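Lys-gingipain catalytic subunit (Porphyromonas gingivalis, PDB 6I9A) cleaves proteins after lysine residues as a secreted cysteine endopeptidase of family C25, acting on haemoglobin, collagen and immunoglobulins. Local coordinates at residues Tyr368-Leu379 against Ile438-Lys448. Numbering follows the deposited sequence.
Sequences YRAMPKTNTYTL and ITRSNYLPVIK
K373 lies across the ring of Y443, its CB over one face at 3.8 Å from the ring centroid in a CH-pi contact. The pair belongs to the immunoglobulin-like domain that follows the catalytic part of the chain, where 368-379 leads into edge strand 377-378, and a type II turn from R440 to Y443 lies in the hairpin linking strands 432-439 and 446-452. Bends at chi3 and chi4 (-80° and -33°) fold the lysine back, so that NZ keeps an off-centre cation-pi contact with Y443 and also donates to N442 O. N442 O is gripped twice, because K373 N, 2.9 Å from N442 O, reaches it from the opposite face of its plane. L444 N donates to K373 O, completing a single beta bridge between K373 and Y443. At the turn, the N442 amide closes on the backbone of R369: OD1 accepts from R369 N at 2.8 Å, the donor standing well above the carbonyl plane, while ND2 returns a longer, more bent bond to R369 O. Nearby, P372 CG sits 3.6 Å from L444 CD2 and also lies over one face of the Y368 ring, toward its rim; the Y368 hydroxyl bonds to Y139 O in the catalytic part. Farther along, two waters fill in where the backbones diverge; one joins N375 ND2 to both I438 O and L444 O, while S395 OG and S398 OG, between strands 389-394 and 399-404, bond to N375 OD1 and ND2. Beyond the waters, I438 CD1 meets Y377 CB, and V446 CG1, from the opposite edge strand, rests over one face of the Y377 ring, 3.7 Å from its centroid.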
ATOM      1  N   TYR A 368      -7.865  -5.474   3.753  1.00  9.64           N
ATOM      2  CA  TYR A 368      -8.805  -5.998   4.747  1.00 10.20           C
ATOM      3  C   TYR A 368      -8.010  -6.648   5.899  1.00  9.74           C
ATOM      4  O   TYR A 368      -6.804  -6.938   5.775  1.00 11.92           O
ATOM      5  CB  TYR A 368      -9.751  -7.055   4.080  1.00 11.17           C
ATOM      6  CG  TYR A 368     -10.417  -6.538   2.826  1.00 10.64           C
ATOM      7  CD1 TYR A 368     -11.247  -5.421   2.865  1.00 11.37           C
ATOM      8  CD2 TYR A 368     -10.214  -7.162   1.603  1.00 10.28           C
ATOM      9  CE1 TYR A 368     -11.852  -4.936   1.712  1.00 12.10           C
ATOM     10  CE2 TYR A 368     -10.814  -6.696   0.435  1.00 10.70           C
ATOM     11  CZ  TYR A 368     -11.612  -5.557   0.492  1.00 11.35           C
ATOM     12  OH  TYR A 368     -12.177  -5.008  -0.638  1.00 11.88           O
ATOM     13  N   ARG A 369      -8.681  -6.834   7.026  1.00  9.23           N
ATOM     14  CA  ARG A 369      -8.102  -7.478   8.193  1.00  9.85           C
ATOM     15  C   ARG A 369      -9.025  -8.617   8.542  1.00  9.79           C
ATOM     16  O   ARG A 369     -10.043  -8.427   9.227  1.00 11.40           O
ATOM     17  CB  ARG A 369      -7.939  -6.490   9.332  1.00 11.49           C
ATOM     18  CG  ARG A 369      -6.875  -5.421   9.063  1.00 12.44           C
ATOM     19  CD  ARG A 369      -6.769  -4.408  10.252  1.00 12.94           C
ATOM     20  NE  ARG A 369      -7.945  -3.542  10.396  1.00 16.89           N
ATOM     21  CZ  ARG A 369      -8.099  -2.388   9.762  1.00 14.60           C
ATOM     22  NH1 ARG A 369      -7.218  -2.003   8.868  1.00 12.28           N
ATOM     23  NH2 ARG A 369      -9.205  -1.651   9.955  1.00 15.75           N
ATOM     24  N   ALA A 370      -8.707  -9.797   8.025  1.00 10.40           N
ATOM     25  CA  ALA A 370      -9.590 -10.979   8.030  1.00 10.59           C
ATOM     26  C   ALA A 370     -10.858 -10.642   7.192  1.00 10.40           C
ATOM     27  O   ALA A 370     -10.732  -9.913   6.203  1.00 10.58           O
ATOM     28  CB  ALA A 370      -9.876 -11.458   9.452  1.00 11.15           C
ATOM     29  N   MET A 371     -12.023 -11.248   7.494  1.00 10.85           N
ATOM     30  CA  MET A 371     -13.168 -11.005   6.620  1.00 10.45           C
ATOM     31  C   MET A 371     -13.688  -9.585   6.793  1.00 10.74           C
ATOM     32  O   MET A 371     -14.100  -9.205   7.884  1.00 11.20           O
ATOM     33  CB  MET A 371     -14.285 -11.997   6.925  1.00 11.70           C
ATOM     34  CG  MET A 371     -15.485 -11.852   6.000  1.00 12.75           C
ATOM     35  SD  MET A 371     -15.159 -12.336   4.300  1.00 14.05           S
ATOM     36  CE  MET A 371     -14.952 -14.112   4.485  1.00 14.93           C
ATOM     37  N   PRO A 372     -13.756  -8.787   5.723  1.00 10.47           N
ATOM     38  CA  PRO A 372     -14.267  -7.408   5.896  1.00 10.90           C
ATOM     39  C   PRO A 372     -15.773  -7.421   6.215  1.00 10.64           C
ATOM     40  O   PRO A 372     -16.501  -8.367   5.888  1.00 11.78           O
ATOM     41  CB  PRO A 372     -13.962  -6.739   4.560  1.00 11.73           C
ATOM     42  CG  PRO A 372     -13.934  -7.921   3.558  1.00 11.91           C
ATOM     43  CD  PRO A 372     -13.271  -9.032   4.352  1.00 11.58           C
ATOM     44  N   LYS A 373     -16.211  -6.376   6.897  1.00 11.52           N
ATOM     45  CA  LYS A 373     -17.590  -6.221   7.330  1.00 12.20           C
ATOM     46  C   LYS A 373     -18.482  -5.746   6.216  1.00 11.92           C
ATOM     47  O   LYS A 373     -18.039  -5.189   5.218  1.00 12.15           O
ATOM     48  CB  LYS A 373     -17.633  -5.229   8.496  1.00 14.57           C
ATOM     49  CG  LYS A 373     -16.921  -5.817   9.750  1.00 20.16           C
ATOM     50  CD  LYS A 373     -16.807  -4.847  10.897  1.00 28.75           C
ATOM     51  CE  LYS A 373     -15.678  -3.853  10.766  1.00 40.93           C
ATOM     52  NZ  LYS A 373     -14.473  -4.363  10.057  1.00 48.34           N
ATOM     53  N   THR A 374     -19.790  -5.940   6.401  1.00 12.28           N
ATOM     54  CA  THR A 374     -20.786  -5.454   5.462  1.00 12.25           C
ATOM     55  C   THR A 374     -21.245  -4.086   5.959  1.00 11.65           C
ATOM     56  O   THR A 374     -21.627  -3.942   7.134  1.00 13.19           O
ATOM     57  CB  THR A 374     -21.951  -6.458   5.371  1.00 14.37           C
ATOM     58  OG1 THR A 374     -21.429  -7.678   4.839  1.00 15.81           O
ATOM     59  CG2 THR A 374     -23.054  -5.976   4.414  1.00 16.35           C
ATOM     60  N   ASN A 375     -21.200  -3.086   5.090  1.00 11.46           N
ATOM     61  CA  ASN A 375     -21.510  -1.732   5.514  1.00 11.61           C
ATOM     62  C   ASN A 375     -23.029  -1.523   5.572  1.00 12.61           C
ATOM     63  O   ASN A 375     -23.798  -2.319   5.014  1.00 14.94           O
ATOM     64  CB  ASN A 375     -20.846  -0.718   4.511  1.00 11.91           C
ATOM     65  CG  ASN A 375     -20.430   0.571   5.202  1.00 11.90           C
ATOM     66  OD1 ASN A 375     -20.931   0.874   6.293  1.00 12.72           O
ATOM     67  ND2 ASN A 375     -19.531   1.338   4.572  1.00 11.76           N
ATOM     68  N   THR A 376     -23.429  -0.415   6.197  1.00 13.29           N
ATOM     69  CA  THR A 376     -24.811   0.043   6.273  1.00 14.15           C
ATOM     70  C   THR A 376     -24.869   1.373   5.548  1.00 12.78           C
ATOM     71  O   THR A 376     -23.892   2.143   5.586  1.00 14.59           O
ATOM     72  CB  THR A 376     -25.274   0.184   7.712  1.00 17.19           C
ATOM     73  OG1 THR A 376     -24.501   1.197   8.351  1.00 20.15           O
ATOM     74  CG2 THR A 376     -25.217  -1.142   8.471  1.00 18.52           C
ATOM     75  N   TYR A 377     -25.976   1.639   4.840  1.00 13.27           N
ATOM     76  CA  TYR A 377     -26.086   2.891   4.096  1.00 12.67           C
ATOM     77  C   TYR A 377     -27.524   3.094   3.698  1.00 13.30           C
ATOM     78  O   TYR A 377     -28.312   2.133   3.669  1.00 14.64           O
ATOM     79  CB  TYR A 377     -25.159   2.845   2.848  1.00 13.57           C
ATOM     80  CG  TYR A 377     -25.588   1.811   1.846  1.00 13.55           C
ATOM     81  CD1 TYR A 377     -26.422   2.151   0.789  1.00 14.70           C
ATOM     82  CD2 TYR A 377     -25.202   0.488   1.977  1.00 14.71           C
ATOM     83  CE1 TYR A 377     -26.876   1.200  -0.105  1.00 17.25           C
ATOM     84  CE2 TYR A 377     -25.636  -0.480   1.081  1.00 15.09           C
ATOM     85  CZ  TYR A 377     -26.482  -0.116   0.040  1.00 16.72           C
ATOM     86  OH  TYR A 377     -26.923  -1.053  -0.871  1.00 21.13           O
ATOM     87  N   THR A 378     -27.830   4.332   3.370  1.00 12.69           N
ATOM     88  CA  THR A 378     -29.116   4.721   2.770  1.00 13.61           C
ATOM     89  C   THR A 378     -28.807   5.702   1.659  1.00 13.85           C
ATOM     90  O   THR A 378     -28.188   6.740   1.894  1.00 15.44           O
ATOM     91  CB  THR A 378     -30.085   5.362   3.803  1.00 15.00           C
ATOM     92  OG1 THR A 378     -30.255   4.464   4.889  1.00 18.32           O
ATOM     93  CG2 THR A 378     -31.462   5.676   3.174  1.00 18.96           C
ATOM     94  N   LEU A 379     -29.267   5.368   0.464  1.00 15.38           N
ATOM     95  CA  LEU A 379     -29.145   6.277  -0.666  1.00 17.01           C
ATOM     96  C   LEU A 379     -30.429   7.083  -0.814  1.00 17.97           C
ATOM     97  O   LEU A 379     -31.526   6.534  -0.625  1.00 18.37           O
ATOM     98  CB  LEU A 379     -28.899   5.484  -1.960  1.00 18.22           C
ATOM     99  CG  LEU A 379     -27.645   4.627  -2.016  1.00 18.85           C
ATOM    100  CD1 LEU A 379     -27.448   4.055  -3.412  1.00 21.61           C
ATOM    101  CD2 LEU A 379     -26.389   5.401  -1.549  1.00 19.91           C
ATOM    102  N   ILE A 438     -19.308   3.656  -1.921  1.00  9.85           N
ATOM    103  CA  ILE A 438     -19.060   3.863  -0.493  1.00  9.92           C
ATOM    104  C   ILE A 438     -18.015   2.881  -0.033  1.00  9.90           C
ATOM    105  O   ILE A 438     -18.194   1.667  -0.237  1.00 10.10           O
ATOM    106  CB  ILE A 438     -20.347   3.729   0.352  1.00 11.39           C
ATOM    107  CG1 ILE A 438     -21.508   4.586  -0.244  1.00 11.26           C
ATOM    108  CG2 ILE A 438     -20.062   4.076   1.832  1.00 12.20           C
ATOM    109  CD1 ILE A 438     -22.879   4.369   0.520  1.00 14.33           C
ATOM    110  N   THR A 439     -16.932   3.394   0.538  1.00 10.28           N
ATOM    111  CA  THR A 439     -15.840   2.517   1.010  1.00 10.41           C
ATOM    112  C   THR A 439     -15.512   2.867   2.441  1.00 10.22           C
ATOM    113  O   THR A 439     -15.793   3.967   2.938  1.00 10.94           O
ATOM    114  CB  THR A 439     -14.578   2.689   0.118  1.00 11.10           C
ATOM    115  OG1 THR A 439     -14.143   4.056   0.125  1.00 11.50           O
ATOM    116  CG2 THR A 439     -14.787   2.233  -1.333  1.00 13.24           C
ATOM    117  N   ARG A 440     -14.924   1.902   3.130  1.00  9.40           N
ATOM    118  CA  ARG A 440     -14.455   2.097   4.483  1.00 10.04           C
ATOM    119  C   ARG A 440     -13.429   1.031   4.771  1.00  9.55           C
ATOM    120  O   ARG A 440     -13.585  -0.107   4.314  1.00  9.77           O
ATOM    121  CB  ARG A 440     -15.625   2.014   5.495  1.00 10.23           C
ATOM    122  CG  ARG A 440     -15.224   2.361   6.926  1.00 10.84           C
ATOM    123  CD  ARG A 440     -16.414   2.351   7.867  1.00 12.20           C
ATOM    124  NE  ARG A 440     -15.910   2.486   9.230  1.00 12.82           N
ATOM    125  CZ  ARG A 440     -16.647   2.258  10.316  1.00 12.78           C
ATOM    126  NH1 ARG A 440     -17.943   1.938  10.201  1.00 13.63           N
ATOM    127  NH2 ARG A 440     -16.098   2.342  11.522  1.00 18.33           N
ATOM    128  N   SER A 441     -12.397   1.354   5.555  1.00 10.41           N
ATOM    129  CA  SER A 441     -11.361   0.362   5.885  1.00  9.62           C
ATOM    130  C   SER A 441     -11.991  -0.886   6.521  1.00  9.75           C
ATOM    131  O   SER A 441     -12.765  -0.787   7.477  1.00 10.77           O
ATOM    132  CB  SER A 441     -10.377   0.983   6.876  1.00 10.92           C
ATOM    133  OG  SER A 441      -9.502  -0.022   7.394  1.00 10.31           O
ATOM    134  N   ASN A 442     -11.637  -2.051   5.995  1.00  9.27           N
ATOM    135  CA  ASN A 442     -12.094  -3.349   6.480  1.00  9.92           C
ATOM    136  C   ASN A 442     -13.613  -3.538   6.295  1.00 10.31           C
ATOM    137  O   ASN A 442     -14.208  -4.338   7.010  1.00 11.01           O
ATOM    138  CB  ASN A 442     -11.657  -3.667   7.902  1.00 11.03           C
ATOM    139  CG  ASN A 442     -11.573  -5.154   8.089  1.00 11.17           C
ATOM    140  OD1 ASN A 442     -11.318  -5.903   7.127  1.00 11.55           O
ATOM    141  ND2 ASN A 442     -11.756  -5.610   9.315  1.00 16.42           N
ATOM    142  N   TYR A 443     -14.202  -2.821   5.313  1.00  9.71           N
ATOM    143  CA  TYR A 443     -15.577  -3.064   4.886  1.00  9.98           C
ATOM    144  C   TYR A 443     -15.602  -3.379   3.419  1.00 10.01           C
ATOM    145  O   TYR A 443     -14.821  -2.850   2.616  1.00 10.24           O
ATOM    146  CB  TYR A 443     -16.473  -1.819   5.120  1.00  9.88           C
ATOM    147  CG  TYR A 443     -16.922  -1.656   6.544  1.00 10.36           C
ATOM    148  CD1 TYR A 443     -16.031  -1.252   7.539  1.00 11.76           C
ATOM    149  CD2 TYR A 443     -18.244  -1.915   6.914  1.00 12.00           C
ATOM    150  CE1 TYR A 443     -16.439  -1.136   8.871  1.00 13.31           C
ATOM    151  CE2 TYR A 443     -18.652  -1.818   8.242  1.00 13.23           C
ATOM    152  CZ  TYR A 443     -17.759  -1.388   9.206  1.00 13.82           C
ATOM    153  OH  TYR A 443     -18.167  -1.310  10.521  1.00 16.92           O
ATOM    154  N   LEU A 444     -16.542  -4.242   3.028  1.00  9.54           N
ATOM    155  CA  LEU A 444     -16.796  -4.480   1.624  1.00 10.08           C
ATOM    156  C   LEU A 444     -17.310  -3.186   0.984  1.00  9.98           C
ATOM    157  O   LEU A 444     -18.065  -2.448   1.624  1.00 10.29           O
ATOM    158  CB  LEU A 444     -17.871  -5.585   1.498  1.00 11.65           C
ATOM    159  CG  LEU A 444     -17.393  -6.962   1.949  1.00 11.05           C
ATOM    160  CD1 LEU A 444     -18.588  -7.911   2.122  1.00 15.15           C
ATOM    161  CD2 LEU A 444     -16.405  -7.578   0.927  1.00 11.93           C
ATOM    162  N   PRO A 445     -16.929  -2.920  -0.253  1.00 10.54           N
ATOM    163  CA  PRO A 445     -17.420  -1.685  -0.920  1.00 10.61           C
ATOM    164  C   PRO A 445     -18.894  -1.801  -1.283  1.00 10.92           C
ATOM    165  O   PRO A 445     -19.411  -2.905  -1.530  1.00 11.92           O
ATOM    166  CB  PRO A 445     -16.552  -1.613  -2.188  1.00 11.80           C
ATOM    167  CG  PRO A 445     -16.219  -3.085  -2.514  1.00 12.53           C
ATOM    168  CD  PRO A 445     -16.068  -3.747  -1.144  1.00 11.33           C
ATOM    169  N   VAL A 446     -19.550  -0.651  -1.366  1.00 10.69           N
ATOM    170  CA  VAL A 446     -20.923  -0.523  -1.884  1.00 11.06           C
ATOM    171  C   VAL A 446     -20.799   0.193  -3.211  1.00 10.92           C
ATOM    172  O   VAL A 446     -20.203   1.300  -3.265  1.00 11.23           O
ATOM    173  CB  VAL A 446     -21.795   0.265  -0.897  1.00 11.93           C
ATOM    174  CG1 VAL A 446     -23.195   0.474  -1.465  1.00 13.35           C
ATOM    175  CG2 VAL A 446     -21.850  -0.400   0.475  1.00 14.33           C
ATOM    176  N   ILE A 447     -21.290  -0.410  -4.289  1.00 11.20           N
ATOM    177  CA  ILE A 447     -21.171   0.149  -5.647  1.00 12.25           C
ATOM    178  C   ILE A 447     -22.562   0.154  -6.254  1.00 12.60           C
ATOM    179  O   ILE A 447     -23.134  -0.894  -6.554  1.00 14.34           O
ATOM    180  CB  ILE A 447     -20.181  -0.671  -6.472  1.00 13.12           C
ATOM    181  CG1 ILE A 447     -18.801  -0.728  -5.805  1.00 13.88           C
ATOM    182  CG2 ILE A 447     -20.105  -0.122  -7.933  1.00 15.02           C
ATOM    183  CD1 ILE A 447     -17.822  -1.647  -6.563  1.00 16.21           C
ATOM    184  N   LYS A 448     -23.163   1.326  -6.327  1.00 12.42           N
ATOM    185  CA  LYS A 448     -24.570   1.470  -6.726  1.00 12.91           C
ATOM    186  C   LYS A 448     -24.704   2.612  -7.721  1.00 13.92           C
ATOM    187  O   LYS A 448     -23.698   3.246  -8.086  1.00 13.46           O
ATOM    188  CB  LYS A 448     -25.441   1.726  -5.472  1.00 13.29           C
ATOM    189  CG  LYS A 448     -25.482   0.560  -4.493  1.00 13.75           C
ATOM    190  CD  LYS A 448     -26.250  -0.676  -5.073  1.00 15.28           C
ATOM    191  CE  LYS A 448     -26.139  -1.876  -4.164  1.00 15.22           C
ATOM    192  NZ  LYS A 448     -27.027  -2.977  -4.633  1.00 16.13           N
TER
HETATM  193  O   HOH W   1     -18.338   0.246   2.242  1.00 11.83           O
HETATM  194  O   HOH W   2     -20.591  -3.454   2.364  1.00 12.85           O